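Side-chain contacts in putative transcriptional regulator (Methanosarcina mazei, PDB 3R0A), which probably regulates transcription by binding DNA, pairing a winged helix-turn-helix fold with a long C-terminal helix at the dimer interface: residues Leu29-Ser34 / Gln60-Lys65; Arg74-Gln77 / Gly83-Tyr86; Ala47-Lys50 / Asp55-Thr58; Lys19-Leu24 / Gln101-Ser106; Lys64-His67 / Ile71-Arg74. One frame throughout, in Å; residues are numbered along the deposited sequence.

Contact 1 of 5, residues Leu29-Ser34 / Gln60-Lys65; sequences LNVMKS and QRSVKK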
# COMPACT_ATOMS: atom_id res chain seq x y z
N LEU B 29 0.46 -3.13 -21.53
CA LEU B 29 -0.83 -3.09 -20.89
C LEU B 29 -1.92 -3.15 -21.95
O LEU B 29 -2.88 -3.93 -21.84
CB LEU B 29 -0.96 -1.83 -20.02
CG LEU B 29 -2.39 -1.56 -19.56
CD1 LEU B 29 -2.79 -2.52 -18.42
CD2 LEU B 29 -2.56 -0.10 -19.18
N ASN B 30 -1.76 -2.31 -22.98
CA ASN B 30 -2.63 -2.34 -24.17
C ASN B 30 -2.66 -3.69 -24.88
O ASN B 30 -3.68 -4.07 -25.43
CB ASN B 30 -2.26 -1.23 -25.14
CG ASN B 30 -2.89 0.10 -24.77
OD1 ASN B 30 -2.49 1.15 -25.27
ND2 ASN B 30 -3.90 0.06 -23.91
N VAL B 31 -1.55 -4.41 -24.86
CA VAL B 31 -1.56 -5.80 -25.34
C VAL B 31 -2.35 -6.67 -24.38
O VAL B 31 -3.19 -7.44 -24.81
CB VAL B 31 -0.15 -6.35 -25.62
CG1 VAL B 31 -0.15 -7.87 -25.61
CG2 VAL B 31 0.41 -5.78 -26.93
N MSE B 32 -2.10 -6.56 -23.08
CA MSE B 32 -2.91 -7.32 -22.12
C MSE B 32 -4.40 -7.02 -22.30
O MSE B 32 -5.21 -7.95 -22.24
CB MSE B 32 -2.51 -7.01 -20.68
CG MSE B 32 -3.20 -7.88 -19.62
SE MSE B 32 -2.43 -7.35 -17.92
CE MSE B 32 -2.48 -8.99 -17.00
N LYS B 33 -4.74 -5.73 -22.51
CA LYS B 33 -6.14 -5.27 -22.67
C LYS B 33 -6.74 -5.95 -23.91
O LYS B 33 -7.88 -6.42 -23.86
CB LYS B 33 -6.26 -3.74 -22.85
CG LYS B 33 -5.71 -2.84 -21.75
CD LYS B 33 -6.66 -2.57 -20.58
CE LYS B 33 -7.40 -1.22 -20.69
NZ LYS B 33 -6.49 -0.09 -21.08
N SER B 34 -5.95 -5.99 -24.99
CA SER B 34 -6.33 -6.67 -26.22
C SER B 34 -6.77 -8.13 -26.04
O SER B 34 -7.72 -8.59 -26.69
CB SER B 34 -5.19 -6.62 -27.22
OG SER B 34 -5.50 -5.74 -28.27
N GLN B 60 5.78 -8.85 -29.71
CA GLN B 60 6.48 -10.07 -29.26
C GLN B 60 7.07 -9.91 -27.87
O GLN B 60 7.10 -10.84 -27.08
CB GLN B 60 7.60 -10.45 -30.24
CG GLN B 60 7.15 -11.32 -31.40
CD GLN B 60 6.76 -12.76 -31.01
OE1 GLN B 60 6.21 -13.49 -31.85
NE2 GLN B 60 7.04 -13.18 -29.77
N ARG B 61 7.53 -8.70 -27.59
CA ARG B 61 8.17 -8.39 -26.35
C ARG B 61 7.14 -8.39 -25.20
O ARG B 61 7.41 -8.93 -24.13
CB ARG B 61 8.83 -7.01 -26.49
CG ARG B 61 10.07 -6.81 -25.66
CD ARG B 61 10.53 -5.34 -25.66
NE ARG B 61 10.88 -4.82 -26.99
CZ ARG B 61 11.81 -5.34 -27.80
NH1 ARG B 61 12.49 -6.43 -27.46
NH2 ARG B 61 12.04 -4.78 -28.98
N SER B 62 5.97 -7.79 -25.43
CA SER B 62 4.92 -7.71 -24.41
C SER B 62 4.45 -9.10 -24.10
O SER B 62 4.27 -9.47 -22.94
CB SER B 62 3.72 -6.90 -24.92
OG SER B 62 4.13 -5.70 -25.56
N VAL B 63 4.30 -9.88 -25.17
CA VAL B 63 3.66 -11.17 -25.13
C VAL B 63 4.58 -12.15 -24.45
O VAL B 63 4.11 -13.03 -23.74
CB VAL B 63 3.22 -11.60 -26.54
CG1 VAL B 63 3.56 -13.02 -26.85
CG2 VAL B 63 1.73 -11.37 -26.71
N LYS B 64 5.88 -11.96 -24.63
CA LYS B 64 6.86 -12.81 -23.97
C LYS B 64 6.87 -12.57 -22.47
O LYS B 64 6.90 -13.52 -21.70
CB LYS B 64 8.24 -12.56 -24.55
CG LYS B 64 9.37 -13.24 -23.79
CD LYS B 64 10.60 -13.47 -24.68
CE LYS B 64 11.90 -13.38 -23.89
NZ LYS B 64 12.37 -11.97 -23.85
N LYS B 65 6.87 -11.30 -22.08
CA LYS B 65 6.85 -10.90 -20.70
C LYS B 65 5.60 -11.43 -19.96
O LYS B 65 5.70 -11.90 -18.85
CB LYS B 65 6.87 -9.37 -20.63
CG LYS B 65 7.12 -8.81 -19.21
CD LYS B 65 6.82 -7.31 -19.11
CE LYS B 65 7.98 -6.45 -19.61
NZ LYS B 65 7.58 -5.00 -19.50
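Segments 29-34 and 60-65, on helices 26-37 and 56-68, come nearest at Val-31 and Ser-62, whose CA atoms are 6.8 Å apart, and both residues direct CB at the opposing helix. Val-31 does the touching from its side. Its CB and both methyls lie about equally far from Ser-62 CB, while Val-31 CG2 meets Ser-62 OG at 4.0 Å. CG1, anti to the backbone N (chi1 159°), is carried toward Val-63, where Val-31 CG1 meets Val-63 CG2 at 4.1 Å, the two valine side chains crossing at about a right angle. These separations, and only 101 Å² buried between the segments, describe a light apolar touch rather than interlocked packing. The pairing sits inside a fold consistent with a winged helix-turn-helix, in which helix 56-68 occupies the place of the recognition helix and helix 26-37 packs behind it. Ser-62 is small enough to allow the approach, and its buried hydroxyl is satisfied away from Val-31: OG is hydrogen-bonded to Asp-28 OD1 and to Thr-58 O of the preceding helical turn. The other carboxylate oxygen of Asp-28 forms a salt bridge with Lys-65 NZ, so one acid from helix 26-37 grips two residues of helix 56-68 beside the valine. Replacing Val-31 by an alanine would probably open a gap facing Ser-62 CB and leave Val-63 CG2 without its methyl partner. Leu-52 also packs on Val-31, and Tyr-88 of strand 84-90 touches Val-63.

Contact 2 of 5, residues Arg74-Gln77 / Gly83-Tyr86; sequences RSQQ and GYVY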
# COMPACT_ATOMS: atom_id res chain seq x y z
N ARG B 74 0.14 -20.23 -23.41
CA ARG B 74 0.74 -20.35 -24.74
C ARG B 74 0.57 -21.74 -25.35
O ARG B 74 0.97 -22.73 -24.76
CB ARG B 74 2.25 -19.97 -24.71
CG ARG B 74 2.92 -19.93 -26.10
CD ARG B 74 4.43 -19.76 -26.01
NE ARG B 74 5.09 -20.95 -25.49
CZ ARG B 74 6.35 -20.98 -25.06
NH1 ARG B 74 7.11 -19.89 -25.10
NH2 ARG B 74 6.86 -22.11 -24.59
N SER B 75 0.01 -21.80 -26.55
CA SER B 75 -0.05 -23.04 -27.33
C SER B 75 0.67 -22.90 -28.68
O SER B 75 1.34 -21.90 -28.93
CB SER B 75 -1.51 -23.47 -27.53
OG SER B 75 -1.58 -24.76 -28.11
N GLN B 76 0.53 -23.92 -29.55
CA GLN B 76 1.17 -23.97 -30.89
C GLN B 76 0.18 -24.30 -31.97
O GLN B 76 -0.56 -25.27 -31.85
CB GLN B 76 2.13 -25.12 -30.94
CG GLN B 76 3.54 -24.85 -30.64
CD GLN B 76 4.29 -26.13 -30.66
OE1 GLN B 76 4.79 -26.56 -29.64
NE2 GLN B 76 4.34 -26.79 -31.82
N GLN B 77 0.19 -23.53 -33.06
CA GLN B 77 -0.44 -23.94 -34.31
C GLN B 77 0.65 -24.46 -35.27
O GLN B 77 1.37 -23.69 -35.86
CB GLN B 77 -1.26 -22.78 -34.89
CG GLN B 77 -1.54 -22.84 -36.40
CD GLN B 77 -1.75 -21.46 -37.03
OE1 GLN B 77 -1.94 -21.33 -38.25
NE2 GLN B 77 -1.72 -20.41 -36.19
N GLY B 83 7.02 -26.05 -39.57
CA GLY B 83 7.24 -25.12 -38.45
C GLY B 83 6.04 -24.95 -37.51
O GLY B 83 5.01 -25.66 -37.62
N TYR B 84 6.18 -24.01 -36.57
CA TYR B 84 5.06 -23.64 -35.71
C TYR B 84 5.05 -22.14 -35.46
O TYR B 84 6.06 -21.43 -35.64
CB TYR B 84 5.07 -24.43 -34.37
CG TYR B 84 6.24 -24.08 -33.47
CD1 TYR B 84 6.18 -23.01 -32.56
CD2 TYR B 84 7.43 -24.82 -33.55
CE1 TYR B 84 7.28 -22.70 -31.75
CE2 TYR B 84 8.52 -24.51 -32.75
CZ TYR B 84 8.45 -23.47 -31.86
OH TYR B 84 9.57 -23.21 -31.08
N VAL B 85 3.89 -21.67 -35.04
CA VAL B 85 3.67 -20.29 -34.60
C VAL B 85 3.00 -20.36 -33.21
O VAL B 85 1.96 -21.02 -33.04
CB VAL B 85 2.82 -19.55 -35.66
CG1 VAL B 85 1.58 -20.34 -35.98
CG2 VAL B 85 2.48 -18.13 -35.24
N TYR B 86 3.61 -19.73 -32.21
CA TYR B 86 3.07 -19.72 -30.85
C TYR B 86 1.77 -18.98 -30.89
O TYR B 86 1.66 -17.95 -31.54
CB TYR B 86 3.99 -19.01 -29.88
CG TYR B 86 5.24 -19.75 -29.48
CD1 TYR B 86 5.17 -21.03 -28.89
CD2 TYR B 86 6.49 -19.17 -29.66
CE1 TYR B 86 6.31 -21.69 -28.51
CE2 TYR B 86 7.64 -19.83 -29.28
CZ TYR B 86 7.56 -21.08 -28.72
OH TYR B 86 8.74 -21.72 -28.35
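Gln-77 and Val-85 form an antiparallel hydrogen-bonded pair in the beta hairpin 72-78/84-90, which matches the wing of a winged-helix fold. Gln-77 N donates to Val-85 O over 3.1 Å, nearly straight at 167°, whereas the return bond from Val-85 N to Gln-77 O is weak at 3.3 Å. Their side chains run side by side, with the amide of Gln-77 along Val-85 CG1. Gln-76 and Tyr-86 make the next, non-hydrogen-bonded pair. Beside it Ser-75 O receives a CA-H contact from Tyr-86, CA to O 3.4 Å, while the backbone of Ser-75 bonds to Ile-87 further along. On the face carrying Arg-74, Gln-76, Tyr-84 and Tyr-86, flat groups gather. Arg-74, its chain bent at chi3 (70°), lays its guanidinium on Tyr-86 with planes 18° apart, in an off-centre cation-pi contact whose CZ lies 4.1 Å from the centroid of the Tyr-86 ring. To the opposite face of that ring Tyr-84 turns its edge, with CE1 offset toward the rim. The amide of Gln-76 lies over Tyr-84, tilted from the ring, with NE2 in a weak hydrogen bond to Asn-78 OD1. At the far ends of the two phenols, Tyr-84 OH donates to Tyr-86 OH at 3.2 Å.

Contact 3 of 5, residues Ala47-Lys50 / Asp55-Thr58; sequences ALSK and DVST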
# COMPACT_ATOMS: atom_id res chain seq x y z
N ALA B 47 -0.99 -11.63 -36.01
CA ALA B 47 -2.39 -11.18 -35.99
C ALA B 47 -2.57 -9.95 -35.09
O ALA B 47 -3.24 -8.98 -35.45
CB ALA B 47 -3.30 -12.32 -35.53
N LEU B 48 -1.95 -9.99 -33.92
CA LEU B 48 -2.10 -8.96 -32.92
C LEU B 48 -1.44 -7.67 -33.36
O LEU B 48 -1.90 -6.57 -33.02
CB LEU B 48 -1.47 -9.43 -31.62
CG LEU B 48 -2.01 -9.00 -30.27
CD1 LEU B 48 -3.52 -9.14 -30.20
CD2 LEU B 48 -1.34 -9.88 -29.25
N SER B 49 -0.34 -7.81 -34.10
CA SER B 49 0.41 -6.68 -34.62
C SER B 49 -0.44 -5.91 -35.62
O SER B 49 -0.35 -4.68 -35.72
CB SER B 49 1.70 -7.15 -35.28
OG SER B 49 2.70 -6.15 -35.17
N LYS B 50 -1.26 -6.66 -36.36
CA LYS B 50 -2.22 -6.08 -37.29
C LYS B 50 -3.42 -5.52 -36.52
O LYS B 50 -3.95 -4.46 -36.88
CB LYS B 50 -2.69 -7.14 -38.31
CG LYS B 50 -1.59 -7.75 -39.19
CD LYS B 50 -1.16 -6.84 -40.34
CE LYS B 50 -0.55 -7.64 -41.50
NZ LYS B 50 -0.04 -6.75 -42.59
N ASP B 55 4.62 -2.62 -34.28
CA ASP B 55 5.61 -3.48 -34.91
C ASP B 55 5.72 -4.79 -34.15
O ASP B 55 5.88 -4.80 -32.93
CB ASP B 55 6.97 -2.79 -34.99
CG ASP B 55 7.33 -2.02 -33.72
OD1 ASP B 55 6.80 -0.90 -33.52
OD2 ASP B 55 8.17 -2.53 -32.94
N VAL B 56 5.62 -5.89 -34.89
CA VAL B 56 5.71 -7.25 -34.36
C VAL B 56 6.69 -7.37 -33.20
O VAL B 56 6.41 -8.07 -32.23
CB VAL B 56 6.06 -8.26 -35.50
CG1 VAL B 56 6.64 -9.57 -34.95
CG2 VAL B 56 4.84 -8.54 -36.35
N SER B 57 7.81 -6.68 -33.30
CA SER B 57 8.88 -6.82 -32.32
C SER B 57 8.44 -6.39 -30.93
O SER B 57 8.75 -7.07 -29.96
CB SER B 57 10.13 -6.04 -32.76
OG SER B 57 9.82 -4.69 -33.04
N THR B 58 7.73 -5.26 -30.83
CA THR B 58 7.24 -4.81 -29.53
C THR B 58 6.09 -5.68 -29.03
O THR B 58 6.02 -5.96 -27.83
CB THR B 58 6.87 -3.30 -29.47
OG1 THR B 58 5.85 -3.00 -30.42
CG2 THR B 58 8.09 -2.44 -29.73
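Ser-49 meets Val-56 where helix 45-51 passes the start of helix 56-68, their CA atoms 5.3 Å apart. The serine directs CB at the other segment, and this CB already makes the first contact, 3.6 Å from Val-56 CG2. From there the torsion chi1 of -150° sets OG anti to the backbone N and brings it over the backbone joining Asp-55 to Val-56. OG lies 3.5 Å from Asp-55 C, and Val-56 CG2 also closes on Ser-49 OG, at 3.4 Å. The nearest polar neighbour across the contact is Val-56 N, 2.9 Å from Ser-49 OG, but the angle is too poor for a hydrogen bond. The bond that does hold the hydroxyl runs to Leu-54 O, in the turn between the two segments. Two helices joined by so short a connection form what is probably the helix-turn-helix unit of this DnaD-like domain, with helix 56-68 as the probable recognition helix, and Ser-49 fastens the first helix to that turn. The second helix is capped by residues of its own first turn. Asp-55 is the N-cap, its CB pointing away from helix 45-51, and its OD2 takes a weak capping bond from Thr-58 N at 3.5 Å. Thr-58 donates a second time, through its hydroxyl: OG1 gives a bond to Asp-55 O over 3.1 Å, in the carbonyl plane and on a lone pair. Val-59 of helix 56-68 also packs against both Ser-49 and Leu-48.

Contact 4 of 5, residues Lys19-Leu24 / Gln101-Ser106; sequences KCALNL and QKIVQS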
# COMPACT_ATOMS: atom_id res chain seq x y z
N LYS B 19 0.09 -1.43 -13.84
CA LYS B 19 1.39 -1.36 -14.52
C LYS B 19 2.58 -1.52 -13.57
O LYS B 19 3.57 -2.17 -13.93
CB LYS B 19 1.52 -0.15 -15.43
CG LYS B 19 0.62 -0.31 -16.70
CD LYS B 19 0.91 0.75 -17.77
CE LYS B 19 0.70 2.19 -17.29
NZ LYS B 19 1.62 3.08 -18.13
N CYS B 20 2.45 -1.01 -12.34
CA CYS B 20 3.49 -1.12 -11.31
C CYS B 20 3.69 -2.57 -10.91
O CYS B 20 4.80 -3.07 -10.87
CB CYS B 20 3.11 -0.32 -10.06
SG CYS B 20 4.39 -0.23 -8.79
N ALA B 21 2.60 -3.23 -10.62
CA ALA B 21 2.65 -4.53 -10.04
C ALA B 21 3.24 -5.56 -11.04
O ALA B 21 4.05 -6.44 -10.67
CB ALA B 21 1.28 -4.92 -9.56
N LEU B 22 2.89 -5.40 -12.31
CA LEU B 22 3.19 -6.39 -13.30
C LEU B 22 4.33 -5.86 -14.17
O LEU B 22 4.74 -6.52 -15.14
CB LEU B 22 1.92 -6.67 -14.13
CG LEU B 22 0.75 -7.38 -13.41
CD1 LEU B 22 -0.40 -7.59 -14.36
CD2 LEU B 22 1.19 -8.71 -12.85
N ASN B 23 4.82 -4.68 -13.82
CA ASN B 23 5.92 -4.03 -14.53
C ASN B 23 5.67 -3.91 -16.02
O ASN B 23 6.48 -4.35 -16.83
CB ASN B 23 7.25 -4.75 -14.27
CG ASN B 23 8.43 -3.93 -14.70
OD1 ASN B 23 8.41 -2.68 -14.61
ND2 ASN B 23 9.45 -4.61 -15.22
N LEU B 24 4.54 -3.29 -16.36
CA LEU B 24 4.08 -3.16 -17.74
C LEU B 24 4.33 -1.77 -18.30
O LEU B 24 4.05 -0.77 -17.66
CB LEU B 24 2.56 -3.45 -17.80
CG LEU B 24 2.02 -4.75 -17.20
CD1 LEU B 24 0.53 -4.98 -17.39
CD2 LEU B 24 2.73 -5.93 -17.79
N GLN B 101 -2.65 -9.66 -6.40
CA GLN B 101 -2.83 -9.51 -4.95
C GLN B 101 -1.66 -10.03 -4.17
O GLN B 101 -1.29 -9.46 -3.14
CB GLN B 101 -4.12 -10.15 -4.45
CG GLN B 101 -4.47 -9.73 -3.00
CD GLN B 101 -4.71 -8.23 -2.83
OE1 GLN B 101 -5.07 -7.51 -3.78
NE2 GLN B 101 -4.50 -7.74 -1.60
N LYS B 102 -1.05 -11.10 -4.67
CA LYS B 102 0.16 -11.61 -4.07
C LYS B 102 1.16 -10.46 -4.02
O LYS B 102 1.79 -10.22 -2.99
CB LYS B 102 0.73 -12.79 -4.86
CG LYS B 102 1.31 -13.91 -3.97
CD LYS B 102 0.20 -14.89 -3.55
CE LYS B 102 0.28 -16.20 -4.39
NZ LYS B 102 -1.11 -16.80 -4.49
N ILE B 103 1.25 -9.74 -5.13
CA ILE B 103 2.18 -8.62 -5.29
C ILE B 103 1.84 -7.39 -4.41
O ILE B 103 2.73 -6.82 -3.75
CB ILE B 103 2.27 -8.22 -6.78
CG1 ILE B 103 2.89 -9.37 -7.59
CG2 ILE B 103 3.08 -6.96 -6.94
CD1 ILE B 103 2.74 -9.24 -9.11
N VAL B 104 0.58 -6.96 -4.42
CA VAL B 104 0.10 -5.94 -3.48
C VAL B 104 0.34 -6.39 -2.03
O VAL B 104 0.77 -5.61 -1.20
CB VAL B 104 -1.43 -5.69 -3.63
CG1 VAL B 104 -1.94 -4.80 -2.48
CG2 VAL B 104 -1.76 -5.05 -4.99
N GLN B 105 0.07 -7.65 -1.73
CA GLN B 105 0.30 -8.12 -0.38
C GLN B 105 1.76 -7.87 0.03
O GLN B 105 2.03 -7.36 1.14
CB GLN B 105 -0.10 -9.61 -0.26
CG GLN B 105 -0.08 -10.17 1.15
CD GLN B 105 -0.78 -9.24 2.13
OE1 GLN B 105 -1.90 -8.80 1.84
NE2 GLN B 105 -0.11 -8.90 3.25
N SER B 106 2.70 -8.24 -0.86
CA SER B 106 4.14 -8.10 -0.55
C SER B 106 4.56 -6.65 -0.36
O SER B 106 5.45 -6.37 0.43
CB SER B 106 5.05 -8.81 -1.56
OG SER B 106 5.19 -8.06 -2.76
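Ala-21 and Ile-103 face each other, CB toward the opposing segment on both sides, where helix 14-22 of the probable winged-helix domain rests on the long C-terminal helix 93-119 that follows the wing. Their CA atoms are 6.3 Å apart, a close approach that the small alanine permits. The branches of Ile-103 divide the work. Ile-103 CG2, anti to the backbone N, reaches Ala-21 CB at 3.8 Å, while the longer arm, extended and with chi1 at -65°, carries Ile-103 CD1 past the alanine to 3.5 Å from Ala-21 O. There Ile-103 CD1 also meets Leu-22 CD2 at 4.1 Å, the leucine crossing the isoleucine at about a right angle. Just beyond Leu-22 a Schellman motif ends the helix: Asn-23 has positive phi (54°), Leu-24 N bonds to Lys-19 O, and Asn-23 N weakly to Cys-20 O. Both segments border the second subunit: Cys-20 forms a disulfide with Cys-9 of that chain, Gln-105 hydrogen-bonds its own counterpart, and Val-104 packs on Ala-108 of the partner. One turn along from the apolar contact, Ser-106 OG donates back to Ile-103 O at 2.9 Å, tilted 21° from the carbonyl plane.

Contact 5 of 5, residues Lys64-His67 / Ile71-Arg74; sequences KKLH and ILQR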
# COMPACT_ATOMS: atom_id res chain seq x y z
N LYS B 64 5.88 -11.96 -24.63
CA LYS B 64 6.86 -12.81 -23.97
C LYS B 64 6.87 -12.57 -22.47
O LYS B 64 6.90 -13.52 -21.70
CB LYS B 64 8.24 -12.56 -24.55
CG LYS B 64 9.37 -13.24 -23.79
CD LYS B 64 10.60 -13.47 -24.68
CE LYS B 64 11.90 -13.38 -23.89
NZ LYS B 64 12.37 -11.97 -23.85
N LYS B 65 6.87 -11.30 -22.08
CA LYS B 65 6.85 -10.90 -20.70
C LYS B 65 5.60 -11.43 -19.96
O LYS B 65 5.70 -11.90 -18.85
CB LYS B 65 6.87 -9.37 -20.63
CG LYS B 65 7.12 -8.81 -19.21
CD LYS B 65 6.82 -7.31 -19.11
CE LYS B 65 7.98 -6.45 -19.61
NZ LYS B 65 7.58 -5.00 -19.50
N LEU B 66 4.45 -11.35 -20.62
CA LEU B 66 3.17 -11.71 -20.02
C LEU B 66 3.13 -13.19 -19.79
O LEU B 66 2.83 -13.65 -18.69
CB LEU B 66 2.03 -11.27 -20.93
CG LEU B 66 1.79 -9.77 -20.98
CD1 LEU B 66 0.51 -9.45 -21.75
CD2 LEU B 66 1.73 -9.22 -19.54
N HIS B 67 3.49 -13.93 -20.83
CA HIS B 67 3.74 -15.35 -20.71
C HIS B 67 4.70 -15.68 -19.55
O HIS B 67 4.40 -16.60 -18.76
CB HIS B 67 4.23 -15.97 -22.04
CG HIS B 67 4.62 -17.40 -21.90
ND1 HIS B 67 3.70 -18.41 -21.73
CD2 HIS B 67 5.84 -17.99 -21.84
CE1 HIS B 67 4.33 -19.57 -21.58
NE2 HIS B 67 5.63 -19.34 -21.66
N ILE B 71 0.51 -14.41 -17.08
CA ILE B 71 -0.75 -13.75 -17.45
C ILE B 71 -1.36 -14.43 -18.70
O ILE B 71 -2.57 -14.31 -18.97
CB ILE B 71 -0.53 -12.27 -17.80
CG1 ILE B 71 0.08 -11.49 -16.62
CG2 ILE B 71 -1.82 -11.66 -18.42
CD1 ILE B 71 -0.47 -11.82 -15.21
N LEU B 72 -0.52 -15.14 -19.46
CA LEU B 72 -0.91 -15.61 -20.78
C LEU B 72 -0.60 -17.09 -20.84
O LEU B 72 0.44 -17.53 -20.39
CB LEU B 72 -0.08 -14.86 -21.82
CG LEU B 72 -0.69 -14.08 -22.97
CD1 LEU B 72 -1.90 -13.14 -22.63
CD2 LEU B 72 0.43 -13.30 -23.64
N GLN B 73 -1.55 -17.86 -21.36
CA GLN B 73 -1.34 -19.25 -21.74
C GLN B 73 -0.77 -19.28 -23.16
O GLN B 73 -1.16 -18.48 -24.01
CB GLN B 73 -2.69 -19.99 -21.71
CG GLN B 73 -2.64 -21.48 -22.05
CD GLN B 73 -3.95 -22.22 -21.74
OE1 GLN B 73 -4.94 -21.62 -21.28
NE2 GLN B 73 -3.96 -23.52 -21.99
N ARG B 74 0.14 -20.23 -23.41
CA ARG B 74 0.74 -20.35 -24.74
C ARG B 74 0.57 -21.74 -25.35
O ARG B 74 0.97 -22.73 -24.76
CB ARG B 74 2.25 -19.97 -24.71
CG ARG B 74 2.92 -19.93 -26.10
CD ARG B 74 4.43 -19.76 -26.01
NE ARG B 74 5.09 -20.95 -25.49
CZ ARG B 74 6.35 -20.98 -25.06
NH1 ARG B 74 7.11 -19.89 -25.10
NH2 ARG B 74 6.86 -22.11 -24.59
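Leu-66 and Ile-71 are joined through the backbone, Ile-71 N donating to Leu-66 O at 2.9 Å from above the carbonyl plane. Leu-66, with CG beside the backbone N (chi1 -72°) and an extended chi2, places CD2 4.0 Å from Ile-71 CG1, the two side chains crossing at a slant. Its CB serves a second neighbour, Leu-72 CD2, at 3.7 Å. Here helix 56-68, the probable recognition helix, leads through a short turn into the first strand of the wing, and these leucines and the isoleucine line the buried side of the turn, with Met-32 of helix 26-37 packing on Leu-66 and Ile-71. His-67 starts out pointing away from the strand, yet chi1 of 174°, putting CG opposite the backbone N, brings the ring back over it. His-67 ND1 comes within 3.7 Å of Arg-74 CB, and Leu-72 O sits at the ring edge near its plane. His-67 NE2 lies 3.8 Å above the centre of the Arg-74 guanidinium, planes 21° apart, on the face opposite Tyr-86. An alanine in place of His-67 would probably strip one face of the guanidinium of its stacking partner and leave Arg-74 freer to turn.

In the fold
Contacts 1 and 5 belong to the buried interior; Met-32 and Leu-66 pack together between them. Contact 3 uses the same helix 56-68, but at its exposed start, where a hydroxyl and capping bonds replace most of the apolar packing. Contact 2, also at the surface, is the one with paired backbone hydrogen bonds, one of them weak, and the richest in flat polar groups; it shares Arg-74 with contact 5, so a guanidinium stacked on a wing tyrosine in one is stacked on a helix histidine in the other. Contact 4, partly buried, is apolar like contact 1 but borders the second subunit; Asn-23 O, probably hydrogen-bonded to Lys-65 NZ, ties it to helix 56-68.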